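Local coordinates for NegoA.19184.a (Neisseria gonorrhoeae, PDB 5UEB), which is of unknown function but belongs to the DUF4265 family and joins a small beta barrel to a ferredoxin-like alpha/beta half, at residues F39-I44 with P49-N54; H87-L92 with A134-Y139; S11-V16 with V57-E62. One frame throughout, in Å; residues are numbered along the deposited sequence. Where two conformers were deposited one is given.

Contact 1 of 3, residues F39-I44 with P49-N54. With EDO (1,2-ethanediol), chain N.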
ATOM      1  N   PHE B  39       3.635  15.779  -3.237  1.00 13.00           N
ATOM      2  CA  PHE B  39       2.405  16.474  -2.859  1.00  9.76           C
ATOM      3  C   PHE B  39       2.218  16.354  -1.352  1.00  9.46           C
ATOM      4  O   PHE B  39       2.174  15.238  -0.814  1.00 10.78           O
ATOM      5  CB  PHE B  39       1.227  15.840  -3.610  1.00 11.31           C
ATOM      6  CG  PHE B  39      -0.091  16.565  -3.472  1.00 11.74           C
ATOM      7  CD1 PHE B  39      -0.855  16.462  -2.313  1.00 11.90           C
ATOM      8  CD2 PHE B  39      -0.611  17.279  -4.543  1.00 13.15           C
ATOM      9  CE1 PHE B  39      -2.092  17.098  -2.220  1.00 11.89           C
ATOM     10  CE2 PHE B  39      -1.845  17.924  -4.452  1.00 13.41           C
ATOM     11  CZ  PHE B  39      -2.579  17.842  -3.295  1.00 12.14           C
ATOM     12  N   LEU B  40       2.120  17.491  -0.667  1.00 10.71           N
ATOM     13  CA  LEU B  40       1.852  17.518   0.769  1.00  9.05           C
ATOM     14  C   LEU B  40       0.344  17.586   0.985  1.00  9.64           C
ATOM     15  O   LEU B  40      -0.293  18.565   0.589  1.00 10.70           O
ATOM     16  CB  LEU B  40       2.530  18.736   1.401  1.00 11.34           C
ATOM     17  CG  LEU B  40       2.279  19.006   2.893  1.00 11.42           C
ATOM     18  CD1 LEU B  40       2.876  17.887   3.729  1.00 13.32           C
ATOM     19  CD2 LEU B  40       2.864  20.364   3.312  1.00 12.59           C
ATOM     20  N   ILE B  41      -0.226  16.548   1.606  1.00  9.33           N
ATOM     21  CA  ILE B  41      -1.663  16.499   1.862  1.00  9.49           C
ATOM     22  C   ILE B  41      -1.995  17.438   3.011  1.00  9.26           C
ATOM     23  O   ILE B  41      -1.383  17.357   4.083  1.00 11.54           O
ATOM     24  CB  ILE B  41      -2.091  15.054   2.181  1.00  9.63           C
ATOM     25  CG1 ILE B  41      -1.924  14.178   0.933  1.00 10.63           C
ATOM     26  CG2 ILE B  41      -3.537  15.017   2.683  1.00 13.04           C
ATOM     27  CD1 ILE B  41      -2.126  12.671   1.215  1.00 13.49           C
ATOM     28  N   GLN B  42      -2.958  18.346   2.794  1.00  9.85           N
ATOM     29  CA  GLN B  42      -3.289  19.364   3.787  1.00 10.24           C
ATOM     30  C   GLN B  42      -4.741  19.300   4.256  1.00 10.69           C
ATOM     31  O   GLN B  42      -5.260  20.275   4.811  1.00 14.97           O
ATOM     32  CB  GLN B  42      -2.921  20.748   3.251  1.00 10.39           C
ATOM     33  CG  GLN B  42      -1.423  20.869   2.991  1.00 11.31           C
ATOM     34  CD  GLN B  42      -1.033  22.253   2.570  1.00 12.90           C
ATOM     35  OE1 GLN B  42      -1.599  22.805   1.624  1.00 12.70           O
ATOM     36  NE2 GLN B  42      -0.064  22.842   3.270  1.00 15.22           N
ATOM     37  N   GLU B  43      -5.408  18.170   4.049  1.00 11.11           N
ATOM     38  CA  GLU B  43      -6.735  17.932   4.586  1.00 13.00           C
ATOM     39  C   GLU B  43      -6.738  16.554   5.220  1.00 13.14           C
ATOM     40  O   GLU B  43      -5.949  15.685   4.838  1.00 13.75           O
ATOM     41  CB  GLU B  43      -7.805  17.923   3.479  1.00 13.40           C
ATOM     42  CG  GLU B  43      -8.000  19.240   2.768  1.00 17.75           C
ATOM     43  CD  GLU B  43      -9.228  19.212   1.886  1.00 21.17           C
ATOM     44  OE1 GLU B  43     -10.282  19.722   2.314  1.00 24.54           O
ATOM     45  OE2 GLU B  43      -9.147  18.656   0.765  1.00 18.69           O
ATOM     46  N   ILE B  44      -7.626  16.362   6.192  1.00  9.97           N
ATOM     47  CA  ILE B  44      -7.825  15.040   6.793  1.00  9.93           C
ATOM     48  C   ILE B  44      -8.628  14.189   5.814  1.00 11.54           C
ATOM     49  O   ILE B  44      -9.752  14.573   5.460  1.00 12.30           O
ATOM     50  CB  ILE B  44      -8.573  15.165   8.122  1.00 10.46           C
ATOM     51  CG1 ILE B  44      -7.781  16.037   9.091  1.00 12.58           C
ATOM     52  CG2 ILE B  44      -8.799  13.769   8.729  1.00 12.65           C
ATOM     53  CD1 ILE B  44      -8.574  16.429  10.316  1.00 14.83           C
ATOM     54  N   PRO B  49      -8.371   5.127   2.614  1.00 13.61           N
ATOM     55  CA  PRO B  49      -7.594   4.538   3.705  1.00 14.70           C
ATOM     56  C   PRO B  49      -6.094   4.758   3.545  1.00 16.40           C
ATOM     57  O   PRO B  49      -5.589   5.100   2.471  1.00 14.79           O
ATOM     58  CB  PRO B  49      -7.929   3.043   3.590  1.00 17.83           C
ATOM     59  CG  PRO B  49      -8.203   2.843   2.133  1.00 18.92           C
ATOM     60  CD  PRO B  49      -8.881   4.112   1.670  1.00 16.01           C
ATOM     61  N   ASN B  50      -5.387   4.558   4.659  1.00 13.52           N
ATOM     62  CA  ASN B  50      -3.926   4.519   4.714  1.00 14.79           C
ATOM     63  C   ASN B  50      -3.268   5.866   4.441  1.00 12.50           C
ATOM     64  O   ASN B  50      -2.105   5.911   4.030  1.00 15.80           O
ATOM     65  CB  ASN B  50      -3.340   3.417   3.822  1.00 16.32           C
ATOM     66  CG  ASN B  50      -3.970   2.063   4.089  1.00 22.06           C
ATOM     67  OD1 ASN B  50      -4.489   1.413   3.185  1.00 36.06           O
ATOM     68  ND2 ASN B  50      -3.936   1.646   5.340  1.00 23.60           N
ATOM     69  N   LEU B  51      -3.993   6.965   4.659  1.00 10.28           N
ATOM     70  CA  LEU B  51      -3.485   8.315   4.435  1.00 10.53           C
ATOM     71  C   LEU B  51      -3.845   9.228   5.602  1.00 11.65           C
ATOM     72  O   LEU B  51      -4.883   9.063   6.251  1.00 11.71           O
ATOM     73  CB  LEU B  51      -4.048   8.901   3.128  1.00 10.96           C
ATOM     74  CG  LEU B  51      -3.515   8.255   1.857  1.00 12.73           C
ATOM     75  CD1 LEU B  51      -4.301   8.771   0.647  1.00 14.19           C
ATOM     76  CD2 LEU B  51      -2.042   8.573   1.707  1.00 15.20           C
ATOM     77  N   ALA B  52      -2.976  10.202   5.864  1.00  9.92           N
ATOM     78  CA  ALA B  52      -3.193  11.133   6.959  1.00 10.62           C
ATOM     79  C   ALA B  52      -2.771  12.536   6.554  1.00 11.18           C
ATOM     80  O   ALA B  52      -1.958  12.734   5.645  1.00 10.80           O
ATOM     81  CB  ALA B  52      -2.411  10.723   8.217  1.00 11.11           C
ATOM     82  N   LEU B  53      -3.350  13.501   7.260  1.00 10.49           N
ATOM     83  CA  LEU B  53      -2.940  14.898   7.155  1.00  9.28           C
ATOM     84  C   LEU B  53      -1.421  15.011   7.228  1.00 11.17           C
ATOM     85  O   LEU B  53      -0.774  14.392   8.083  1.00 11.65           O
ATOM     86  CB  LEU B  53      -3.561  15.659   8.334  1.00 12.25           C
ATOM     87  CG  LEU B  53      -3.218  17.145   8.493  1.00 12.49           C
ATOM     88  CD1 LEU B  53      -3.835  17.944   7.342  1.00 14.02           C
ATOM     89  CD2 LEU B  53      -3.703  17.668   9.844  1.00 15.52           C
ATOM     90  N   ASN B  54      -0.858  15.805   6.316  1.00 10.22           N
ATOM     91  CA  ASN B  54       0.564  16.119   6.247  1.00 10.43           C
ATOM     92  C   ASN B  54       1.434  14.956   5.786  1.00 10.22           C
ATOM     93  O   ASN B  54       2.660  15.080   5.787  1.00 11.54           O
ATOM     94  CB  ASN B  54       1.088  16.823   7.507  1.00 11.14           C
ATOM     95  CG  ASN B  54       0.486  18.207   7.670  1.00 13.40           C
ATOM     96  OD1 ASN B  54       0.243  18.898   6.678  1.00 18.57           O
ATOM     97  ND2 ASN B  54       0.242  18.618   8.904  1.00 15.19           N
TER
HETATM   98  C1  EDO N 207      -3.445   3.829  -0.084  1.00 42.44           C
HETATM   99  O1  EDO N 207      -2.032   4.035   0.050  1.00 47.76           O
HETATM  100  C2  EDO N 207      -4.151   5.117  -0.493  1.00 33.29           C
HETATM  101  O2  EDO N 207      -5.562   4.884  -0.584  1.00 35.54           O
HETATM  102  O   HOH W   1       0.267  21.473   6.033  1.00 18.33           O
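Ile41 and Asn54 share the one direct hydrogen bond between residues 39-44 and 49-54. Asn54 N lies 2.8 Å from Ile41 O, with a bent N-H...O angle of 141° and the donor tilted 31° from the carbonyl plane. A water adds a second polar link, donating to Asn54 OD1 (2.7 Å) and accepting from Gln42 NE2 (3.1 Å); the other end of that amide, Gln42 OE1, is bonded to Lys10.

Around this bond Leu40 rests its CD1 methyl on the backbone carbonyl of Asn54, 3.5 Å from Asn54 O. With CG anti to the backbone N (chi1 177°), Leu53 lays CD1 against the turning backbone, 3.5 Å from Gln42 C. Two apolar pairs follow: Leu53 CB faces Ile44 CG1, and deeper in, the side chains of Ile41 and Leu51 cross at about a right angle and meet through Ile41 CD1 and Leu51 CD2, 4.1 Å apart.

The link between strands 39-41 and 56-62 is thus closed at its neck by a backbone bond and a water bridge, whereas along its body apolar packing goes with hydrogen-bonded backbone carbonyls, Leu51 O to Thr79 and Leu53 O to Ser75 and Asn77.

Contact 2 of 3, residues H87-L92 with A134-Y139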
ATOM      1  N   HIS B  87     -25.857  11.876  17.254  1.00 30.36           N
ATOM      2  CA  HIS B  87     -25.057  12.940  17.844  1.00 31.80           C
ATOM      3  C   HIS B  87     -23.729  12.365  18.307  1.00 25.48           C
ATOM      4  O   HIS B  87     -23.639  11.186  18.663  1.00 28.53           O
ATOM      5  CB  HIS B  87     -25.778  13.583  19.034  1.00 40.92           C
ATOM      6  CG  HIS B  87     -25.736  12.753  20.281  1.00 50.79           C
ATOM      7  ND1 HIS B  87     -26.617  11.720  20.519  1.00 52.96           N
ATOM      8  CD2 HIS B  87     -24.911  12.799  21.354  1.00 50.63           C
ATOM      9  CE1 HIS B  87     -26.340  11.168  21.687  1.00 53.91           C
ATOM     10  NE2 HIS B  87     -25.309  11.804  22.214  1.00 51.68           N
ATOM     11  N   PHE B  88     -22.697  13.213  18.295  1.00 24.77           N
ATOM     12  CA  PHE B  88     -21.419  12.864  18.900  1.00 21.57           C
ATOM     13  C   PHE B  88     -21.476  13.212  20.383  1.00 26.62           C
ATOM     14  O   PHE B  88     -21.749  14.370  20.726  1.00 26.85           O
ATOM     15  CB  PHE B  88     -20.279  13.612  18.216  1.00 20.05           C
ATOM     16  CG  PHE B  88     -20.001  13.127  16.822  1.00 18.72           C
ATOM     17  CD1 PHE B  88     -19.141  12.062  16.610  1.00 20.39           C
ATOM     18  CD2 PHE B  88     -20.617  13.716  15.728  1.00 20.42           C
ATOM     19  CE1 PHE B  88     -18.889  11.592  15.322  1.00 19.41           C
ATOM     20  CE2 PHE B  88     -20.373  13.252  14.441  1.00 19.44           C
ATOM     21  CZ  PHE B  88     -19.513  12.188  14.240  1.00 20.51           C
ATOM     22  N   PRO B  89     -21.278  12.249  21.285  1.00 24.25           N
ATOM     23  CA  PRO B  89     -21.379  12.548  22.721  1.00 25.73           C
ATOM     24  C   PRO B  89     -20.374  13.609  23.145  1.00 25.04           C
ATOM     25  O   PRO B  89     -19.239  13.639  22.662  1.00 22.65           O
ATOM     26  CB  PRO B  89     -21.071  11.204  23.386  1.00 28.69           C
ATOM     27  CG  PRO B  89     -21.417  10.188  22.352  1.00 24.66           C
ATOM     28  CD  PRO B  89     -21.086  10.813  21.027  1.00 21.84           C
ATOM     29  N   LYS B  90     -20.804  14.467  24.079  1.00 23.74           N
ATOM     30  CA  LYS B  90     -19.970  15.586  24.513  1.00 23.42           C
ATOM     31  C   LYS B  90     -18.645  15.106  25.098  1.00 22.59           C
ATOM     32  O   LYS B  90     -17.596  15.717  24.858  1.00 24.16           O
ATOM     33  CB  LYS B  90     -20.730  16.449  25.524  1.00 26.09           C
ATOM     34  N   ASP B  91     -18.668  14.012  25.867  1.00 20.66           N
ATOM     35  CA  ASP B  91     -17.427  13.540  26.479  1.00 21.34           C
ATOM     36  C   ASP B  91     -16.455  12.983  25.445  1.00 19.95           C
ATOM     37  O   ASP B  91     -15.233  13.064  25.636  1.00 21.90           O
ATOM     38  CB  ASP B  91     -17.695  12.565  27.632  1.00 22.47           C
ATOM     39  CG  ASP B  91     -18.358  11.270  27.191  1.00 25.95           C
ATOM     40  OD1 ASP B  91     -18.904  11.202  26.075  1.00 25.11           O
ATOM     41  OD2 ASP B  91     -18.346  10.311  27.995  1.00 34.73           O
ATOM     42  N   LEU B  92     -16.968  12.437  24.345  1.00 20.12           N
ATOM     43  CA  LEU B  92     -16.083  12.011  23.268  1.00 17.49           C
ATOM     44  C   LEU B  92     -15.435  13.206  22.575  1.00 22.22           C
ATOM     45  O   LEU B  92     -14.231  13.187  22.291  1.00 17.47           O
ATOM     46  CB  LEU B  92     -16.858  11.156  22.267  1.00 16.55           C
ATOM     47  CG  LEU B  92     -16.090  10.814  20.990  1.00 20.36           C
ATOM     48  CD1 LEU B  92     -14.855  10.005  21.317  1.00 19.50           C
ATOM     49  CD2 LEU B  92     -16.983  10.069  20.008  1.00 21.80           C
ATOM     50  N   ALA B 134     -22.753   0.305  22.783  1.00 22.47           N
ATOM     51  CA  ALA B 134     -24.109   0.817  22.942  1.00 24.13           C
ATOM     52  C   ALA B 134     -24.800   1.075  21.612  1.00 21.83           C
ATOM     53  O   ALA B 134     -25.920   1.595  21.603  1.00 26.27           O
ATOM     54  CB  ALA B 134     -24.094   2.099  23.785  1.00 25.13           C
ATOM     55  N   ASN B 135     -24.156   0.724  20.498  1.00 20.24           N
ATOM     56  CA  ASN B 135     -24.705   0.894  19.155  1.00 22.74           C
ATOM     57  C   ASN B 135     -24.957   2.352  18.806  1.00 27.41           C
ATOM     58  O   ASN B 135     -25.759   2.651  17.915  1.00 33.93           O
ATOM     59  CB  ASN B 135     -25.959   0.040  18.923  1.00 35.40           C
ATOM     60  CG  ASN B 135     -25.684  -1.445  19.065  1.00 53.59           C
ATOM     61  OD1 ASN B 135     -24.643  -1.939  18.631  1.00 56.90           O
ATOM     62  ND2 ASN B 135     -26.616  -2.163  19.681  1.00 56.92           N
ATOM     63  N   ILE B 136     -24.279   3.274  19.487  1.00 21.88           N
ATOM     64  CA  ILE B 136     -24.425   4.688  19.164  1.00 26.93           C
ATOM     65  C   ILE B 136     -23.389   5.184  18.155  1.00 25.31           C
ATOM     66  O   ILE B 136     -23.603   6.229  17.528  1.00 21.21           O
ATOM     67  CB  ILE B 136     -24.509   5.573  20.423  1.00 39.12           C
ATOM     68  CG1 ILE B 136     -23.124   6.019  20.874  1.00 41.00           C
ATOM     69  CG2 ILE B 136     -25.235   4.848  21.552  1.00 44.03           C
ATOM     70  CD1 ILE B 136     -22.870   7.481  20.628  1.00 42.55           C
ATOM     71  N   LEU B 137     -22.280   4.467  17.974  1.00 18.62           N
ATOM     72  CA  LEU B 137     -21.311   4.845  16.959  1.00 18.85           C
ATOM     73  C   LEU B 137     -20.542   3.623  16.487  1.00 15.73           C
ATOM     74  O   LEU B 137     -20.554   2.563  17.120  1.00 17.39           O
ATOM     75  CB  LEU B 137     -20.331   5.941  17.423  1.00 27.28           C
ATOM     76  CG  LEU B 137     -19.198   5.696  18.432  1.00 20.43           C
ATOM     77  CD1 LEU B 137     -18.013   4.857  17.937  1.00 16.01           C
ATOM     78  CD2 LEU B 137     -18.690   7.039  18.958  1.00 20.67           C
ATOM     79  N   SER B 138     -19.879   3.803  15.348  1.00 15.94           N
ATOM     80  CA  SER B 138     -18.896   2.871  14.818  0.55 12.97           C
ATOM     81  C   SER B 138     -17.661   3.662  14.420  1.00 12.57           C
ATOM     82  O   SER B 138     -17.756   4.846  14.074  1.00 15.81           O
ATOM     83  CB  SER B 138     -19.427   2.138  13.579  0.55 14.06           C
ATOM     84  OG  SER B 138     -20.563   1.363  13.898  0.55 20.80           O
ATOM     85  N   TYR B 139     -16.507   3.007  14.457  1.00 15.48           N
ATOM     86  CA  TYR B 139     -15.285   3.698  14.094  1.00 13.51           C
ATOM     87  C   TYR B 139     -14.359   2.760  13.343  1.00 12.95           C
ATOM     88  O   TYR B 139     -14.463   1.532  13.428  1.00 15.96           O
ATOM     89  CB  TYR B 139     -14.591   4.331  15.317  1.00 11.82           C
ATOM     90  CG  TYR B 139     -13.881   3.364  16.247  1.00 12.94           C
ATOM     91  CD1 TYR B 139     -14.580   2.657  17.222  1.00 13.68           C
ATOM     92  CD2 TYR B 139     -12.507   3.165  16.155  1.00 13.31           C
ATOM     93  CE1 TYR B 139     -13.926   1.776  18.075  1.00 16.16           C
ATOM     94  CE2 TYR B 139     -11.844   2.287  17.004  1.00 16.59           C
ATOM     95  CZ  TYR B 139     -12.550   1.606  17.965  1.00 15.93           C
ATOM     96  OH  TYR B 139     -11.887   0.730  18.801  1.00 21.39           O
TER
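The backbones of 87-92 and 134-139 keep well apart, the nearest CA atoms being those of His87 and Ile136 at 8.4 Å, and no hydrogen bond joins them. The first segment runs from an extended lead-in into helix 90-98, with Pro89 at the N-cap; Leu92 N makes a weak bond back to Pro89 O. The second leaves helix 122-133 through a Schellman motif, where Asn135 has positive phi, and enters strand 137-143 at Leu137. The gap is therefore bridged almost entirely by side chains.

Two apolar contacts do so. Ile136 brings CD1 against the Pro89 ring, 3.5 Å from Pro89 CG and 3.8 Å from Pro89 CD, and the same methyl lies 4.3 Å from His87 O. Its CG1 sits between the backbone N and the carbonyl carbon (chi1 89°), and chi2, at 109°, is far from a staggered value, which suggests some torsional strain in the branch that reaches the proline. One residue on, Leu137 CD2 meets Leu92 CD2 tip to tip at 3.6 Å, Leu92 lying in the first turn of helix 90-98.

Tyr131, from helix 122-133, packs on Pro89, Ile136 and Leu137, and its hydroxyl is hydrogen-bonded to Asp91 OD1, which ties the two helices together at this end. Leu137 also rests on Ile82 and Val84 of strand 78-84, the neighbour of its own strand.

The contact thus joins the start of the first helix to the start of the last strand in a beta-alpha-beta-beta-alpha-beta unit. Its antiparallel sheet, in the order 102-105, 110-115, 78-84, 137-143, has the topology of a ferredoxin-like fold, and these residues occupy one end of the layer between helices and sheet.

Contact 3 of 3, residues S11-V16 with V57-E62. With EDO (1,2-ethanediol), chain M.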
ATOM      1  N   SER B  11      -2.606  22.851  -4.689  1.00 10.23           N
ATOM      2  CA  SER B  11      -3.036  21.886  -5.686  1.00  9.64           C
ATOM      3  C   SER B  11      -4.087  20.957  -5.090  1.00 12.16           C
ATOM      4  O   SER B  11      -4.444  21.044  -3.905  1.00 11.44           O
ATOM      5  CB  SER B  11      -1.834  21.130  -6.259  1.00 11.49           C
ATOM      6  OG  SER B  11      -2.196  20.353  -7.393  1.00 14.71           O
ATOM      7  N   LYS B  12      -4.602  20.082  -5.949  1.00 10.25           N
ATOM      8  CA  LYS B  12      -5.572  19.059  -5.587  1.00 10.73           C
ATOM      9  C   LYS B  12      -5.121  17.731  -6.170  1.00  9.91           C
ATOM     10  O   LYS B  12      -4.557  17.671  -7.272  1.00 11.98           O
ATOM     11  CB  LYS B  12      -6.949  19.355  -6.197  1.00 13.29           C
ATOM     12  CG  LYS B  12      -7.441  20.780  -6.081  1.00 23.08           C
ATOM     13  CD  LYS B  12      -7.919  21.072  -4.693  1.00 23.40           C
ATOM     14  CE  LYS B  12      -8.775  22.335  -4.687  1.00 24.57           C
ATOM     15  NZ  LYS B  12      -9.097  22.743  -3.297  1.00 22.43           N
ATOM     16  N   LEU B  13      -5.407  16.663  -5.429  1.00 11.26           N
ATOM     17  CA  LEU B  13      -5.063  15.309  -5.831  1.00 12.62           C
ATOM     18  C   LEU B  13      -6.303  14.434  -5.718  1.00 11.63           C
ATOM     19  O   LEU B  13      -7.061  14.562  -4.754  1.00 13.09           O
ATOM     20  CB  LEU B  13      -4.035  14.796  -4.825  1.00 17.88           C
ATOM     21  CG  LEU B  13      -3.304  13.523  -5.157  1.00 25.41           C
ATOM     22  CD1 LEU B  13      -2.628  13.736  -6.478  1.00 29.73           C
ATOM     23  CD2 LEU B  13      -2.313  13.289  -4.052  1.00 20.17           C
ATOM     24  N   THR B  14      -6.509  13.538  -6.689  1.00 10.76           N
ATOM     25  CA  THR B  14      -7.548  12.510  -6.585  1.00 10.22           C
ATOM     26  C   THR B  14      -6.930  11.197  -6.107  1.00 11.52           C
ATOM     27  O   THR B  14      -5.941  10.731  -6.669  1.00 11.71           O
ATOM     28  CB  THR B  14      -8.246  12.298  -7.928  1.00 16.78           C
ATOM     29  OG1 THR B  14      -8.904  13.510  -8.313  1.00 17.57           O
ATOM     30  CG2 THR B  14      -9.281  11.165  -7.833  1.00 16.41           C
ATOM     31  N   VAL B  15      -7.504  10.621  -5.049  1.00 11.30           N
ATOM     32  CA  VAL B  15      -7.125   9.299  -4.561  1.00 13.19           C
ATOM     33  C   VAL B  15      -8.197   8.319  -5.014  1.00 10.76           C
ATOM     34  O   VAL B  15      -9.362   8.445  -4.618  1.00 12.83           O
ATOM     35  CB  VAL B  15      -7.008   9.278  -3.028  1.00 13.33           C
ATOM     36  CG1 VAL B  15      -6.542   7.895  -2.547  1.00 16.03           C
ATOM     37  CG2 VAL B  15      -6.058  10.344  -2.548  1.00 16.36           C
ATOM     38  N   VAL B  16      -7.817   7.351  -5.844  1.00 11.89           N
ATOM     39  CA  VAL B  16      -8.709   6.260  -6.227  1.00 11.99           C
ATOM     40  C   VAL B  16      -8.526   5.134  -5.218  1.00 14.15           C
ATOM     41  O   VAL B  16      -7.392   4.771  -4.877  1.00 17.53           O
ATOM     42  CB  VAL B  16      -8.409   5.776  -7.656  1.00 14.27           C
ATOM     43  CG1 VAL B  16      -9.353   4.643  -8.049  1.00 17.05           C
ATOM     44  CG2 VAL B  16      -8.540   6.919  -8.647  1.00 17.09           C
ATOM     45  N   VAL B  57       3.121  12.483  -0.602  1.00 12.08           N
ATOM     46  CA  VAL B  57       2.806  11.413  -1.537  1.00 12.38           C
ATOM     47  C   VAL B  57       3.332  11.765  -2.919  1.00 11.57           C
ATOM     48  O   VAL B  57       3.485  12.942  -3.273  1.00 12.02           O
ATOM     49  CB  VAL B  57       1.292  11.099  -1.597  1.00 10.06           C
ATOM     50  CG1 VAL B  57       0.762  10.689  -0.216  1.00 11.86           C
ATOM     51  CG2 VAL B  57       0.519  12.296  -2.157  1.00 12.79           C
ATOM     52  N   ALA B  58       3.630  10.730  -3.692  1.00 12.37           N
ATOM     53  CA  ALA B  58       3.978  10.857  -5.097  1.00 11.90           C
ATOM     54  C   ALA B  58       2.713  10.824  -5.940  1.00 11.99           C
ATOM     55  O   ALA B  58       1.716  10.191  -5.579  1.00 14.26           O
ATOM     56  CB  ALA B  58       4.901   9.720  -5.525  1.00 15.40           C
ATOM     57  N   ILE B  59       2.763  11.507  -7.084  1.00 14.41           N
ATOM     58  CA  ILE B  59       1.580  11.732  -7.897  1.00 13.56           C
ATOM     59  C   ILE B  59       1.873  11.354  -9.342  1.00 14.31           C
ATOM     60  O   ILE B  59       3.028  11.252  -9.768  1.00 17.14           O
ATOM     61  CB  ILE B  59       1.108  13.194  -7.805  1.00 15.93           C
ATOM     62  CG1 ILE B  59       2.202  14.120  -8.326  1.00 15.67           C
ATOM     63  CG2 ILE B  59       0.787  13.550  -6.354  1.00 18.94           C
ATOM     64  CD1 ILE B  59       1.844  15.626  -8.240  1.00 17.18           C
ATOM     65  N   GLU B  60       0.792  11.126 -10.096  1.00 15.73           N
ATOM     66  CA  GLU B  60       0.845  10.872 -11.530  1.00 15.79           C
ATOM     67  C   GLU B  60      -0.175  11.764 -12.212  1.00 19.04           C
ATOM     68  O   GLU B  60      -1.275  11.963 -11.694  1.00 18.93           O
ATOM     69  CB  GLU B  60       0.455   9.433 -11.860  1.00 22.11           C
ATOM     70  CG  GLU B  60       1.484   8.395 -11.520  1.00 30.54           C
ATOM     71  CD  GLU B  60       1.169   7.049 -12.162  1.00 41.31           C
ATOM     72  OE1 GLU B  60      -0.005   6.817 -12.523  1.00 39.85           O
ATOM     73  OE2 GLU B  60       2.095   6.228 -12.312  1.00 40.37           O
ATOM     74  N   ARG B  61       0.178  12.263 -13.394  1.00 17.30           N
ATOM     75  CA  ARG B  61      -0.723  13.081 -14.196  1.00 20.11           C
ATOM     76  C   ARG B  61      -1.380  12.231 -15.277  1.00 19.40           C
ATOM     77  O   ARG B  61      -0.700  11.505 -16.012  1.00 22.59           O
ATOM     78  CB  ARG B  61       0.032  14.244 -14.845  1.00 15.08           C
ATOM     79  CG  ARG B  61      -0.832  15.169 -15.674  1.00 16.24           C
ATOM     80  CD  ARG B  61      -0.042  16.392 -16.121  1.00 17.31           C
ATOM     81  NE  ARG B  61      -0.880  17.294 -16.902  1.00 18.30           N
ATOM     82  CZ  ARG B  61      -0.977  17.271 -18.226  1.00 20.36           C
ATOM     83  NH1 ARG B  61      -0.274  16.391 -18.926  1.00 32.76           N
ATOM     84  NH2 ARG B  61      -1.769  18.137 -18.849  1.00 22.03           N
ATOM     85  N   GLU B  62      -2.705  12.317 -15.361  1.00 17.59           N
ATOM     86  CA  GLU B  62      -3.455  11.660 -16.421  0.52 20.85           C
ATOM     87  C   GLU B  62      -4.666  12.520 -16.749  1.00 23.26           C
ATOM     88  O   GLU B  62      -5.306  13.052 -15.838  1.00 22.72           O
ATOM     89  CB  GLU B  62      -3.921  10.269 -15.970  0.52 26.81           C
ATOM     90  CG  GLU B  62      -4.562   9.434 -17.064  0.52 34.33           C
ATOM     91  CD  GLU B  62      -5.054   8.096 -16.548  0.52 38.11           C
ATOM     92  OE1 GLU B  62      -6.076   8.073 -15.827  0.52 39.75           O
ATOM     93  OE2 GLU B  62      -4.405   7.072 -16.844  0.52 39.76           O
TER
HETATM   94  C1  EDO M 206      -7.649  16.328  -9.059  0.50 19.56           C
HETATM   95  O1  EDO M 206      -7.353  15.044  -9.624  0.50 21.81           O
HETATM   96  C2  EDO M 206      -7.449  17.387 -10.136  0.50 24.40           C
HETATM   97  O2  EDO M 206      -6.068  17.411 -10.514  0.50 24.17           O
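Leu13 faces Val57 and Ile59 and carries every direct contact between residues 11-16 and 57-62. Its two methyls divide the work: CD1 presses on Ile59 CG2 at 3.4 Å, tighter than a usual methyl contact, and CD2 meets Val57 CG2 at 3.5 Å. The side chains cross obliquely, and Leu13 CD2 also reaches Ile59 CG2, at 3.9 Å. In Leu13 the CG atom stands anti to the backbone N (chi1 -168°), which carries the forked end across to the other strand. No polar atom takes part, and the Leu13 and Ile59 CA atoms are 7.8 Å apart, too far for backbone pairing.

Around this trio, Phe39 packs on both Leu13 and Ile59, while Ile41, Leu51 and Phe68 cover Val57. Leu13 is held by backbone bonds to Leu29, and Thr14 by backbone bonds to Leu66 and Phe68. On the outer side of strand 56-62, Glu60 forms a salt bridge with Lys10 of the second subunit.

Because strand 10-18 bonds to strand 65-73 as well as to 24-33, the five-stranded meander closes on itself; Leu13, Val57 and Ile59 are inward-facing residues of a small beta barrel, meeting across its apolar interior, with Ile59 less deeply buried than the other two.

How the contacts relate
Contacts 1 and 3 share one barrel, but contact 1 also faces the other half of the chain, where Ile44 and Leu53 pack on strand 110-115. The two are joined by a probable backbone hydrogen bond, Phe39 N to Val57 O at 2.8 Å, and contact 1 is nested along the chain inside the loop that contact 3 closes. Contact 2 belongs to the other half, its centre about 25 Å from that of contact 1. Contact 3, in the barrel interior, and contact 2, between helices and sheet, are mostly buried and rest on apolar side chains, with no hydrogen bond across either. Contact 1 lies nearest the chain's centre yet is only partly buried, and there hydrogen bonds accompany the packing.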